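Local coordinates for protein acetylxylan esterase / glucomannan deacetylase (PDB 2WAA) that removes acetyl groups from xylan and glucomannan, taking part in the breakdown of plant cell wall polysaccharides, at residues Ile46-Arg51 against Thr120-Leu125; Ala163-Gly168 against Pro317-His322; Gly185-Ile190 against Asp198-Pro203; Pro240-Arg245 against Gly278-Ala283; Thr267-Glu272 against Phe301-Ser306. One frame throughout, in Å; residues are numbered along the deposited sequence. Where two conformers were deposited one is given.

Interaction 1 (Ile46-Arg51 against Thr120-Leu125)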
# COMPACT_ATOMS: atom_id res chain seq x y z
N ILE A 46 -1.96 -6.21 20.62
CA ILE A 46 -2.62 -7.35 21.31
C ILE A 46 -2.80 -6.85 22.75
O ILE A 46 -1.88 -6.25 23.32
CB ILE A 46 -1.73 -8.57 21.32
CG1 ILE A 46 -1.53 -9.12 19.89
CG2 ILE A 46 -2.38 -9.69 22.10
CD1 ILE A 46 -0.25 -9.88 19.73
N VAL A 47 -3.98 -7.02 23.30
CA VAL A 47 -4.27 -6.43 24.62
C VAL A 47 -4.97 -7.40 25.54
O VAL A 47 -5.56 -8.37 25.07
CB VAL A 47 -5.21 -5.18 24.50
CG1 VAL A 47 -4.49 -4.04 23.76
CG2 VAL A 47 -6.57 -5.53 23.82
N ALA A 48 -4.94 -7.13 26.84
CA ALA A 48 -5.75 -7.92 27.80
C ALA A 48 -6.74 -6.91 28.38
O ALA A 48 -6.34 -6.00 29.09
CB ALA A 48 -4.85 -8.53 28.90
N GLY A 49 -8.02 -7.04 28.04
CA GLY A 49 -9.03 -6.11 28.50
C GLY A 49 -10.39 -6.30 27.86
O GLY A 49 -10.60 -7.22 27.06
N SER A 50 -11.32 -5.40 28.20
CA SER A 50 -12.71 -5.51 27.80
C SER A 50 -13.14 -4.46 26.76
O SER A 50 -14.18 -4.63 26.14
CB SER A 50 -13.62 -5.39 29.04
OG SER A 50 -13.49 -4.07 29.64
N ARG A 51 -12.38 -3.38 26.60
CA ARG A 51 -12.75 -2.35 25.64
C ARG A 51 -11.49 -1.64 25.15
O ARG A 51 -10.52 -1.43 25.93
CB ARG A 51 -13.73 -1.31 26.26
CG ARG A 51 -14.32 -0.33 25.24
CD ARG A 51 -15.42 0.59 25.86
NE ARG A 51 -16.12 1.30 24.79
CZ ARG A 51 -16.20 2.62 24.70
NH1 ARG A 51 -15.67 3.38 25.65
NH2 ARG A 51 -16.82 3.18 23.67
N THR A 120 -9.47 -0.41 28.30
CA THR A 120 -10.10 -0.62 29.60
C THR A 120 -9.74 -2.06 29.92
O THR A 120 -10.10 -2.99 29.16
CB THR A 120 -11.61 -0.42 29.52
OG1 THR A 120 -11.89 0.93 29.17
CG2 THR A 120 -12.26 -0.70 30.91
N GLY A 121 -9.01 -2.29 31.01
CA GLY A 121 -8.50 -3.66 31.22
C GLY A 121 -7.24 -3.64 31.98
O GLY A 121 -7.07 -2.83 32.87
N THR A 122 -6.33 -4.55 31.65
CA THR A 122 -5.13 -4.66 32.45
C THR A 122 -3.90 -4.09 31.77
O THR A 122 -3.20 -3.24 32.35
CB THR A 122 -4.92 -6.11 32.93
OG1 THR A 122 -4.97 -6.99 31.83
CG2 THR A 122 -6.02 -6.50 33.93
N GLN A 123 -3.62 -4.53 30.55
CA GLN A 123 -2.39 -4.11 29.89
C GLN A 123 -2.36 -4.33 28.37
O GLN A 123 -3.04 -5.23 27.83
CB GLN A 123 -1.21 -4.85 30.48
CG GLN A 123 -1.23 -6.33 30.10
CD GLN A 123 -0.07 -7.10 30.70
OE1 GLN A 123 1.09 -6.70 30.57
NE2 GLN A 123 -0.37 -8.22 31.34
N PHE A 124 -1.55 -3.52 27.70
CA PHE A 124 -1.19 -3.83 26.34
C PHE A 124 -0.10 -4.92 26.44
O PHE A 124 0.90 -4.75 27.17
CB PHE A 124 -0.60 -2.58 25.66
CG PHE A 124 -1.62 -1.55 25.36
CD1 PHE A 124 -2.22 -1.53 24.11
CD2 PHE A 124 -2.01 -0.61 26.33
CE1 PHE A 124 -3.19 -0.60 23.81
CE2 PHE A 124 -2.97 0.34 26.04
CZ PHE A 124 -3.57 0.37 24.79
N LEU A 125 -0.25 -5.99 25.67
CA LEU A 125 0.79 -7.02 25.57
C LEU A 125 1.86 -6.61 24.53
O LEU A 125 1.69 -5.59 23.89
CB LEU A 125 0.09 -8.35 25.26
CG LEU A 125 -0.91 -8.77 26.37
CD1 LEU A 125 -1.69 -9.97 25.90
CD2 LEU A 125 -0.17 -9.12 27.64
O HOH W 1 0.46 -4.79 21.58
O HOH W 2 -11.48 1.72 26.55
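The F124 ring is met obliquely by V47, whose CG1 branch comes to 3.4 Å from CD1 of F124. That branch stands anti to the carbonyl carbon of V47 (chi1 -66°), beside the backbone N, which sets it against the ring. The two side chains run side by side and point the same way, on the sheet face where L119 and F89 pack on V47 while L117 and I13 pack on F124, so two bulky apolar residues suit this buried side. V47 and F124 form a non-hydrogen-bonded antiparallel pair. Next to them the amide of A48 bonds to Q123 O, 2.9 Å away. Two classic beta bulges interrupt the ladder where both chains turn a corner in the all-beta N-terminal domain. In one, T122 and Q123 face A48, whose O takes T122 N at 2.9 Å and Q123 N weakly. In the other, S50 and R51 face T120, whose O accepts from S50 N at 2.9 Å. Between the bulges G49 and G121 bring their CA atoms within 3.7 Å, closer than side chains on that face would permit. At the far end I46 O accepts from L125 N, and the side chains of I46 and L125 cross at about a right angle, with CG2 of I46 3.9 Å from CD1 of L125.

Interaction 2 (Ala163-Gly168 against Pro317-His322)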
# COMPACT_ATOMS: atom_id res chain seq x y z
N ALA A 163 -7.46 -2.35 0.42
CA ALA A 163 -6.03 -2.67 0.39
C ALA A 163 -5.77 -4.15 0.68
O ALA A 163 -4.93 -4.78 0.02
CB ALA A 163 -5.28 -1.78 1.44
N ARG A 164 -6.47 -4.70 1.68
CA ARG A 164 -6.23 -6.08 2.15
C ARG A 164 -6.40 -7.09 1.03
O ARG A 164 -5.73 -8.13 1.02
CB ARG A 164 -7.27 -6.51 3.20
CG ARG A 164 -7.07 -6.20 4.65
CD ARG A 164 -8.49 -6.21 5.40
NE ARG A 164 -9.41 -7.24 4.87
CZ ARG A 164 -10.62 -7.04 4.30
NH1 ARG A 164 -11.22 -5.83 4.15
NH2 ARG A 164 -11.26 -8.11 3.88
N GLU A 165 -7.36 -6.82 0.12
CA GLU A 165 -7.67 -7.73 -0.97
C GLU A 165 -7.05 -7.34 -2.30
O GLU A 165 -7.36 -7.95 -3.34
CB GLU A 165 -9.19 -7.91 -1.09
CG GLU A 165 -9.65 -8.60 0.19
CD GLU A 165 -11.08 -8.99 0.18
OE1 GLU A 165 -11.93 -8.12 0.46
OE2 GLU A 165 -11.35 -10.18 -0.10
N SER A 166 -6.15 -6.37 -2.26
CA SER A 166 -5.39 -6.00 -3.46
C SER A 166 -4.28 -7.03 -3.75
O SER A 166 -3.79 -7.71 -2.83
CB SER A 166 -4.81 -4.59 -3.29
OG SER A 166 -3.70 -4.59 -2.36
N TYR A 167 -3.86 -7.14 -5.02
CA TYR A 167 -2.92 -8.17 -5.38
C TYR A 167 -1.62 -8.04 -4.57
O TYR A 167 -1.00 -9.07 -4.24
CB TYR A 167 -2.61 -8.17 -6.89
CG TYR A 167 -1.63 -7.08 -7.28
CD1 TYR A 167 -0.27 -7.37 -7.38
CD2 TYR A 167 -2.06 -5.76 -7.51
CE1 TYR A 167 0.71 -6.37 -7.74
CE2 TYR A 167 -1.12 -4.74 -7.85
CZ TYR A 167 0.26 -5.08 -7.96
OH TYR A 167 1.17 -4.11 -8.30
N GLY A 168 -1.20 -6.81 -4.26
CA GLY A 168 0.07 -6.59 -3.54
C GLY A 168 -0.00 -7.18 -2.13
O GLY A 168 0.92 -7.87 -1.69
N PRO A 317 -9.14 -3.53 -12.41
CA PRO A 317 -9.33 -4.94 -12.12
C PRO A 317 -10.29 -5.16 -10.94
O PRO A 317 -10.23 -4.43 -9.92
CB PRO A 317 -7.91 -5.44 -11.81
CG PRO A 317 -7.03 -4.58 -12.74
CD PRO A 317 -7.71 -3.20 -12.69
N THR A 318 -11.15 -6.17 -11.07
CA THR A 318 -12.07 -6.51 -10.00
C THR A 318 -11.38 -7.25 -8.85
O THR A 318 -10.22 -7.65 -8.95
CB THR A 318 -13.16 -7.48 -10.52
OG1 THR A 318 -12.54 -8.67 -11.02
CG2 THR A 318 -13.99 -6.84 -11.63
N LYS A 319 -12.12 -7.44 -7.75
CA LYS A 319 -11.64 -8.25 -6.63
C LYS A 319 -11.21 -9.62 -7.10
O LYS A 319 -10.12 -10.08 -6.74
CB LYS A 319 -12.73 -8.37 -5.56
CG LYS A 319 -12.34 -9.30 -4.35
CD LYS A 319 -13.42 -9.26 -3.24
CE LYS A 319 -13.48 -7.81 -2.68
NZ LYS A 319 -14.55 -7.48 -1.59
N ASP A 320 -12.01 -10.32 -7.91
CA ASP A 320 -11.53 -11.65 -8.33
C ASP A 320 -10.30 -11.59 -9.25
O ASP A 320 -9.46 -12.48 -9.24
CB ASP A 320 -12.65 -12.43 -9.00
CG ASP A 320 -13.70 -12.87 -8.01
OD1 ASP A 320 -13.40 -12.94 -6.79
OD2 ASP A 320 -14.84 -13.14 -8.46
N GLN A 321 -10.22 -10.55 -10.07
CA GLN A 321 -9.04 -10.34 -10.89
C GLN A 321 -7.78 -10.07 -10.04
O GLN A 321 -6.69 -10.57 -10.35
CB GLN A 321 -9.28 -9.23 -11.89
CG GLN A 321 -10.27 -9.72 -12.99
CD GLN A 321 -10.92 -8.63 -13.78
OE1 GLN A 321 -10.60 -7.43 -13.64
NE2 GLN A 321 -11.88 -9.02 -14.62
N HIS A 322 -7.90 -9.27 -8.99
CA HIS A 322 -6.76 -9.09 -8.08
C HIS A 322 -6.30 -10.43 -7.49
O HIS A 322 -5.12 -10.67 -7.33
CB HIS A 322 -7.12 -8.13 -6.95
CG HIS A 322 -6.89 -6.69 -7.30
ND1 HIS A 322 -5.74 -6.01 -6.94
CD2 HIS A 322 -7.66 -5.81 -7.98
CE1 HIS A 322 -5.80 -4.77 -7.41
NE2 HIS A 322 -6.96 -4.61 -8.04
O HOH W 3 -8.86 -9.98 -4.19
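H322 reaches from the first turn of helix 319-337 to the start of helix 167-174. Its CB lies 3.6 Å from E165 O, and CG lies 3.8 Å from Y167 N. With CG anti to the carbonyl carbon (chi1 -87°), the ring is carried toward 163-168, and ND1 accepts a hydrogen bond from Y167 N at 2.9 Å. That N-H lies close to the imidazole plane, although the angle at hydrogen is only 146°. Further round the ring, CE1 comes to 3.9 Å from CD2 of Y167; the two rings meet rim to rim, their planes 33° apart. A histidine suits this place because its in-plane nitrogen can take up an amide of the first helical turn, just after the N-cap residue S166. The Y167 hydroxyl continues to T143.

Nearer the surface, the extended E165 side chain crosses that of K319, with OE1 3.4 Å from NZ in a weak salt bridge. R164 adds its charge to E165, while N162 also binds OE1 and D149 is a further partner of K319. A water donates to both E165 O and K319 O, joining the two backbones. T318 forms a capping box with Q321; two residues before it is H316, inferred to belong to the charge relay. As an acceptor from Y167 N, ND1 of H322 presumably carries no proton, consistent with a neutral imidazole protonated at NE2.

Interaction 3 (Gly185-Ile190 against Asp198-Pro203). With ACT (acetate ion), chain B; ACT (acetate ion), chain C.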
# COMPACT_ATOMS: atom_id res chain seq x y z
N GLY A 185 -2.94 6.79 -7.44
CA GLY A 185 -3.81 6.69 -8.62
C GLY A 185 -3.59 7.78 -9.66
O GLY A 185 -3.41 8.97 -9.33
N GLY A 186 -3.67 7.39 -10.93
CA GLY A 186 -3.56 8.34 -12.03
C GLY A 186 -2.14 8.75 -12.39
O GLY A 186 -1.94 9.38 -13.43
N ARG A 187 -1.15 8.36 -11.56
CA ARG A 187 0.25 8.76 -11.74
C ARG A 187 1.08 7.74 -12.54
O ARG A 187 0.73 6.58 -12.58
CB ARG A 187 0.89 9.03 -10.39
CG ARG A 187 0.14 10.09 -9.60
CD ARG A 187 0.32 11.55 -10.17
NE ARG A 187 -0.56 12.45 -9.39
CZ ARG A 187 -0.18 13.06 -8.26
NH1 ARG A 187 1.07 12.89 -7.78
NH2 ARG A 187 -1.04 13.83 -7.60
N GLY A 188 2.14 8.24 -13.18
CA GLY A 188 3.04 7.40 -13.98
C GLY A 188 4.48 7.58 -13.59
O GLY A 188 4.81 8.30 -12.61
N LEU A 189 5.35 6.92 -14.35
CA LEU A 189 6.77 7.08 -14.20
C LEU A 189 7.20 8.49 -14.68
O LEU A 189 8.05 9.16 -14.04
CB LEU A 189 7.50 6.02 -15.05
CG LEU A 189 9.01 6.13 -14.96
CD1 LEU A 189 9.51 5.59 -13.60
CD2 LEU A 189 9.60 5.31 -16.09
N ILE A 190 6.59 8.92 -15.78
CA ILE A 190 6.89 10.25 -16.36
C ILE A 190 5.73 11.20 -16.55
O ILE A 190 5.95 12.42 -16.70
CB ILE A 190 7.71 10.17 -17.67
CG1 ILE A 190 6.84 9.71 -18.85
CG2 ILE A 190 8.98 9.27 -17.48
CD1 ILE A 190 7.64 9.74 -20.19
N ASP A 198 4.05 17.43 -14.88
CA ASP A 198 4.62 18.12 -13.74
C ASP A 198 3.91 17.81 -12.41
O ASP A 198 4.07 18.56 -11.42
CB ASP A 198 4.66 19.64 -13.99
CG ASP A 198 3.29 20.24 -14.16
OD1 ASP A 198 2.28 19.53 -14.39
OD2 ASP A 198 3.20 21.49 -14.09
N ASP A 199 3.15 16.72 -12.36
CA ASP A 199 2.70 16.19 -11.06
C ASP A 199 3.87 15.44 -10.44
O ASP A 199 4.89 15.19 -11.11
CB ASP A 199 1.56 15.16 -11.23
CG ASP A 199 0.28 15.77 -11.79
OD1 ASP A 199 -0.04 16.92 -11.42
OD2 ASP A 199 -0.40 15.10 -12.62
N ALA A 200 3.74 15.06 -9.16
CA ALA A 200 4.71 14.14 -8.56
C ALA A 200 4.55 12.77 -9.25
O ALA A 200 3.53 12.06 -9.10
CB ALA A 200 4.50 14.03 -7.04
N ASN A 201 5.55 12.42 -10.03
CA ASN A 201 5.57 11.11 -10.70
C ASN A 201 6.09 10.06 -9.71
O ASN A 201 6.47 10.42 -8.61
CB ASN A 201 6.45 11.22 -11.94
CG ASN A 201 5.87 12.24 -12.94
OD1 ASN A 201 4.69 12.20 -13.25
ND2 ASN A 201 6.71 13.18 -13.41
N LEU A 202 6.09 8.79 -10.10
CA LEU A 202 6.54 7.72 -9.17
C LEU A 202 7.92 8.04 -8.56
O LEU A 202 8.10 7.92 -7.38
CB LEU A 202 6.48 6.34 -9.84
CG LEU A 202 7.20 5.21 -9.09
CD1 LEU A 202 6.48 4.99 -7.73
CD2 LEU A 202 7.13 3.93 -9.97
N PRO A 203 8.91 8.51 -9.37
CA PRO A 203 10.20 8.74 -8.72
C PRO A 203 10.17 9.85 -7.66
O PRO A 203 11.06 9.86 -6.80
CB PRO A 203 11.13 9.16 -9.88
CG PRO A 203 10.51 8.46 -11.12
CD PRO A 203 8.99 8.57 -10.84
C ACT B . -3.54 13.07 -10.87
O ACT B . -3.23 14.11 -10.21
OXT ACT B . -3.80 13.24 -12.09
CH3 ACT B . -3.59 11.71 -10.24
C ACT C . -4.73 4.25 -12.49
O ACT C . -5.90 4.78 -12.58
OXT ACT C . -3.96 4.79 -11.67
CH3 ACT C . -4.29 3.05 -13.30
O HOH W 4 2.34 11.08 -12.77
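R187 NH1 donates to A200 O over 2.9 Å, meeting a lone pair in the carbonyl plane, and L202 N returns a bond of 2.9 Å to G188 O. The arginine chain bends at its second torsion (chi2 -73°), which sets the guanidinium beside A200 O. There CB of D199 lies over one face, 3.8 Å above the plane and offset toward the rim. An acetate, probably from the crystallisation liquor, sits at the edge and takes weak bonds from NE and NH2. D212 shares NH1, and W184 makes a cation-pi contact, so a long, many-handed arginine fits well here. A water accepts from G188 N and donates to OD1 of N201, bridging the two segments.

Outward from this polar centre, CB of N201 rests 3.3 Å from L189 O. The same carbonyl is approached by CD of P203, and the L189 side chain crosses that of P203 at about a right angle, CD1 of L189 3.9 Å from CG of P203. L189 also packs on Y248 and Y252 of helix 245-262. A second acetate receives the nearly straight bond from G186 N (173°) and is also bound by N236, S141 and H316. G186 and N236 are the inferred transition-state stabilisers, so this acetate lies where an oxyanion hole is expected in an SGNH (GDSL-type) hydrolase.

Interaction 4 (Pro240-Arg245 against Gly278-Ala283)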
# COMPACT_ATOMS: atom_id res chain seq x y z
N PRO A 240 -2.32 8.50 -22.51
CA PRO A 240 -2.45 9.41 -23.65
C PRO A 240 -2.02 8.79 -24.98
O PRO A 240 -2.50 9.25 -26.02
CB PRO A 240 -1.48 10.56 -23.31
CG PRO A 240 -1.22 10.44 -21.79
CD PRO A 240 -1.28 8.97 -21.55
N GLY A 241 -1.14 7.79 -24.96
CA GLY A 241 -0.54 7.20 -26.15
C GLY A 241 0.75 6.53 -25.67
O GLY A 241 1.12 6.65 -24.49
N ILE A 242 1.44 5.81 -26.53
CA ILE A 242 2.71 5.21 -26.12
C ILE A 242 3.74 6.29 -25.99
O ILE A 242 3.96 7.02 -26.97
CB ILE A 242 3.15 4.18 -27.17
CG1 ILE A 242 2.17 3.00 -27.18
CG2 ILE A 242 4.60 3.75 -26.95
CD1 ILE A 242 2.38 2.01 -28.38
N PRO A 243 4.42 6.43 -24.81
CA PRO A 243 5.42 7.51 -24.69
C PRO A 243 6.71 7.25 -25.47
O PRO A 243 7.03 6.11 -25.80
CB PRO A 243 5.73 7.55 -23.17
CG PRO A 243 5.36 6.16 -22.64
CD PRO A 243 4.20 5.71 -23.51
N ASP A 244 7.44 8.31 -25.76
CA ASP A 244 8.74 8.19 -26.42
C ASP A 244 9.66 7.11 -25.79
O ASP A 244 9.96 7.15 -24.58
CB ASP A 244 9.46 9.55 -26.36
CG ASP A 244 10.81 9.49 -27.01
OD1 ASP A 244 10.86 9.16 -28.22
OD2 ASP A 244 11.84 9.75 -26.34
N ARG A 245 10.14 6.18 -26.62
CA ARG A 245 10.92 5.05 -26.14
C ARG A 245 12.20 5.44 -25.41
O ARG A 245 12.42 5.03 -24.25
CB ARG A 245 11.20 4.07 -27.28
CG ARG A 245 12.21 3.02 -26.97
CD ARG A 245 12.28 1.94 -28.12
NE ARG A 245 12.77 0.70 -27.54
CZ ARG A 245 12.06 -0.42 -27.37
NH1 ARG A 245 10.81 -0.56 -27.81
NH2 ARG A 245 12.64 -1.44 -26.76
N GLY A 278 -2.88 -5.20 -25.52
CA GLY A 278 -2.51 -4.98 -26.92
C GLY A 278 -1.20 -4.27 -27.17
O GLY A 278 -0.19 -4.64 -26.62
N ASP A 279 -1.20 -3.28 -28.06
CA ASP A 279 0.03 -2.62 -28.47
C ASP A 279 0.66 -1.91 -27.30
O ASP A 279 1.88 -1.86 -27.19
CB ASP A 279 -0.17 -1.56 -29.59
CG ASP A 279 -0.62 -2.18 -30.94
OD1 ASP A 279 -0.46 -3.41 -31.15
OD2 ASP A 279 -1.13 -1.39 -31.78
N LYS A 280 -0.17 -1.30 -26.46
CA LYS A 280 0.40 -0.56 -25.34
C LYS A 280 1.11 -1.48 -24.35
O LYS A 280 2.22 -1.18 -23.87
CB LYS A 280 -0.69 0.22 -24.66
CG LYS A 280 -1.05 1.42 -25.53
CD LYS A 280 -2.24 2.16 -24.86
CE LYS A 280 -2.47 3.51 -25.58
NZ LYS A 280 -3.67 4.21 -24.99
N LYS A 281 0.47 -2.60 -24.03
CA LYS A 281 1.10 -3.61 -23.20
C LYS A 281 2.42 -4.08 -23.83
O LYS A 281 3.45 -4.14 -23.17
CB LYS A 281 0.15 -4.79 -23.02
CG LYS A 281 0.70 -5.92 -22.13
CD LYS A 281 -0.41 -7.03 -22.09
CE LYS A 281 0.11 -8.29 -21.39
NZ LYS A 281 0.17 -8.14 -19.95
N ALA A 282 2.39 -4.45 -25.11
CA ALA A 282 3.60 -4.99 -25.73
C ALA A 282 4.73 -3.95 -25.70
O ALA A 282 5.88 -4.30 -25.54
CB ALA A 282 3.29 -5.44 -27.20
N ALA A 283 4.38 -2.67 -25.84
CA ALA A 283 5.38 -1.61 -25.84
C ALA A 283 6.00 -1.50 -24.46
O ALA A 283 7.22 -1.40 -24.33
CB ALA A 283 4.76 -0.27 -26.26
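The loop that leads from helix 235-238 into helix 245-262 rests here on the first turns of helix 278-295, with I242 making most of the contact. Its CG1 branch, anti to the carbonyl carbon (chi1 -67°), extends toward the helix. CD1 at its end lies 3.9 Å from CB of A283 and 4.1 Å from D279 O, while CG2 approaches the same A283 methyl at 4.1 Å. Alanine suits the helix side because its short CB lets the isoleucine come close to the backbone. One turn earlier, K280 crosses I242 obliquely, and CG1 of I242 touches CG of K280 at 3.9 Å. The lysine is extended beyond CG, so its aliphatic part lies along the loop: CE comes to 4.2 Å from CA of G241. Its NZ goes on to a weak bond with F238 O. A lysine suits this surface position because its methylenes can pack on the loop while NZ reaches a backbone carbonyl.

No hydrogen bond joins the two segments directly; polar ties lie beside them, from R245 to E290 and from P243 O to Y287. D244 caps the next helix. The contact is thus surface packing of a connecting loop against a neighbouring helix in the alpha/beta domain of an SGNH (GDSL-type) hydrolase, with its parallel sheet between helices.

Interaction 5 (Thr267-Glu272 against Phe301-Ser306)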
# COMPACT_ATOMS: atom_id res chain seq x y z
N THR A 267 16.10 -7.29 -4.28
CA THR A 267 15.88 -7.77 -5.66
C THR A 267 14.73 -6.94 -6.22
O THR A 267 13.74 -6.66 -5.50
CB THR A 267 15.50 -9.24 -5.64
OG1 THR A 267 16.57 -9.97 -5.02
CG2 THR A 267 15.22 -9.77 -7.04
N ILE A 268 14.85 -6.51 -7.48
CA ILE A 268 13.81 -5.66 -8.08
C ILE A 268 13.13 -6.44 -9.19
O ILE A 268 13.82 -7.10 -9.97
CB ILE A 268 14.42 -4.39 -8.61
CG1 ILE A 268 15.14 -3.68 -7.41
CG2 ILE A 268 13.33 -3.50 -9.23
CD1 ILE A 268 15.86 -2.51 -7.78
N VAL A 269 11.79 -6.41 -9.22
CA VAL A 269 11.01 -7.11 -10.25
C VAL A 269 10.15 -6.07 -10.96
O VAL A 269 9.37 -5.38 -10.31
CB VAL A 269 10.15 -8.23 -9.62
CG1 VAL A 269 9.28 -8.88 -10.68
CG2 VAL A 269 11.07 -9.28 -9.04
N LEU A 270 10.29 -5.96 -12.30
CA LEU A 270 9.52 -5.01 -13.05
C LEU A 270 8.38 -5.73 -13.73
O LEU A 270 8.53 -6.86 -14.19
CB LEU A 270 10.39 -4.33 -14.14
CG LEU A 270 11.72 -3.79 -13.61
CD1 LEU A 270 12.49 -3.10 -14.73
CD2 LEU A 270 11.41 -2.80 -12.51
N THR A 271 7.23 -5.08 -13.79
CA THR A 271 6.10 -5.69 -14.48
C THR A 271 5.23 -4.60 -15.10
O THR A 271 5.18 -3.48 -14.57
CB THR A 271 5.25 -6.58 -13.49
OG1 THR A 271 4.14 -7.10 -14.21
CG2 THR A 271 4.67 -5.74 -12.41
N GLU A 272 4.57 -4.89 -16.22
CA GLU A 272 3.75 -3.87 -16.90
C GLU A 272 2.38 -3.65 -16.26
O GLU A 272 1.68 -2.73 -16.61
CB GLU A 272 3.58 -4.24 -18.39
CG GLU A 272 2.67 -5.44 -18.67
CD GLU A 272 3.39 -6.78 -18.64
OE1 GLU A 272 4.50 -6.89 -18.09
OE2 GLU A 272 2.82 -7.76 -19.17
N PHE A 301 14.79 -8.12 -12.31
CA PHE A 301 14.13 -9.21 -13.06
C PHE A 301 12.79 -8.73 -13.58
O PHE A 301 12.37 -7.63 -13.31
CB PHE A 301 13.94 -10.43 -12.13
CG PHE A 301 15.26 -10.99 -11.67
CD1 PHE A 301 15.97 -11.83 -12.49
CD2 PHE A 301 15.86 -10.53 -10.51
CE1 PHE A 301 17.26 -12.29 -12.12
CE2 PHE A 301 17.09 -10.99 -10.12
CZ PHE A 301 17.81 -11.87 -10.93
N TYR A 302 12.14 -9.61 -14.34
CA TYR A 302 10.86 -9.35 -14.98
C TYR A 302 9.86 -10.42 -14.56
O TYR A 302 10.22 -11.59 -14.47
CB TYR A 302 11.04 -9.41 -16.51
CG TYR A 302 9.70 -9.29 -17.26
CD1 TYR A 302 8.96 -8.12 -17.18
CD2 TYR A 302 9.17 -10.34 -18.00
CE1 TYR A 302 7.75 -7.99 -17.81
CE2 TYR A 302 7.93 -10.21 -18.65
CZ TYR A 302 7.25 -9.02 -18.54
OH TYR A 302 6.02 -8.80 -19.14
N ALA A 303 8.60 -10.05 -14.34
CA ALA A 303 7.53 -11.03 -14.18
C ALA A 303 6.43 -10.73 -15.21
O ALA A 303 6.05 -9.58 -15.36
CB ALA A 303 6.93 -10.94 -12.77
N SER A 304 5.95 -11.74 -15.90
CA SER A 304 4.92 -11.50 -16.90
C SER A 304 3.55 -11.51 -16.24
O SER A 304 3.32 -12.10 -15.18
CB SER A 304 4.97 -12.58 -18.01
OG SER A 304 4.85 -13.89 -17.47
N SER A 305 2.58 -10.92 -16.92
CA SER A 305 1.25 -11.00 -16.34
C SER A 305 0.19 -10.94 -17.39
O SER A 305 0.48 -10.58 -18.55
CB SER A 305 1.06 -9.84 -15.44
OG SER A 305 1.33 -8.70 -16.21
N SER A 306 -1.02 -11.28 -16.98
CA SER A 306 -2.15 -11.28 -17.86
C SER A 306 -2.77 -9.90 -17.80
O SER A 306 -2.72 -9.25 -16.77
CB SER A 306 -3.22 -12.28 -17.38
OG SER A 306 -2.76 -13.60 -17.61
O HOH W 5 3.77 -10.13 -20.14
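F301, E272 and Y302 bury the most surface in this contact, F301 most of all. F301 lies where strand 300-302 runs parallel to strand 267-270, and its backbone does much of the joining: F301 N donates to I268 O at 2.7 Å, and F301 O receives L270 N at 2.9 Å. Its ring turns toward T267, whose CG2 methyl stands at the ring edge, 3.6 Å from CD2 of F301. I336 of helix 319-337 packs on the same ring, so the ring lies between T267 and that helix, which suits a large apolar residue.

Y302 is paired with L270 and points to the other face of the sheet. Its ring extends along the strand, past L270 O, toward E272, because chi1 (174°) places CG opposite the backbone N. There the hydroxyl donates to E272 OE1 at 2.7 Å, on the syn side of a carboxylate lying nearly coplanar with the ring. E272 bends at its second torsion (chi2 -87°) to bring the carboxylate near Y302 and S305. OE2 accepts from a water shared with Y302 OH and, weakly, from S305 OG; K281 forms a salt bridge with it.

Between these ends, A303 N donates to L270 O, and CG1 of V269 packs on CB of A303 at 3.8 Å. The strands belong to a beta-alpha-beta unit through helix 278-295. A buried glutamate held by a phenol, a water and a lysine, with a weak bond from a serine, is probably kept ionised, its charge offset by K281.

From the N terminus, interaction 1 comes first: it closes a loop of beta strands within the N-terminal domain and is complete before the others open. Interaction 2 then spans most of the hydrolase domain, bringing the start of helix 167-174 to that of helix 319-337, and interactions 3, 4 and 5 are nested inside its loop. Interaction 3 closes a short loop after strand 177-183 and touches interaction 4 through I190 and P243. Interactions 4 and 5 cross, since their segments alternate along the chain; K281 joins them by its salt bridge to E272. Together they tie helix 278-295 to loop 240-245 and to the edge of the parallel sheet.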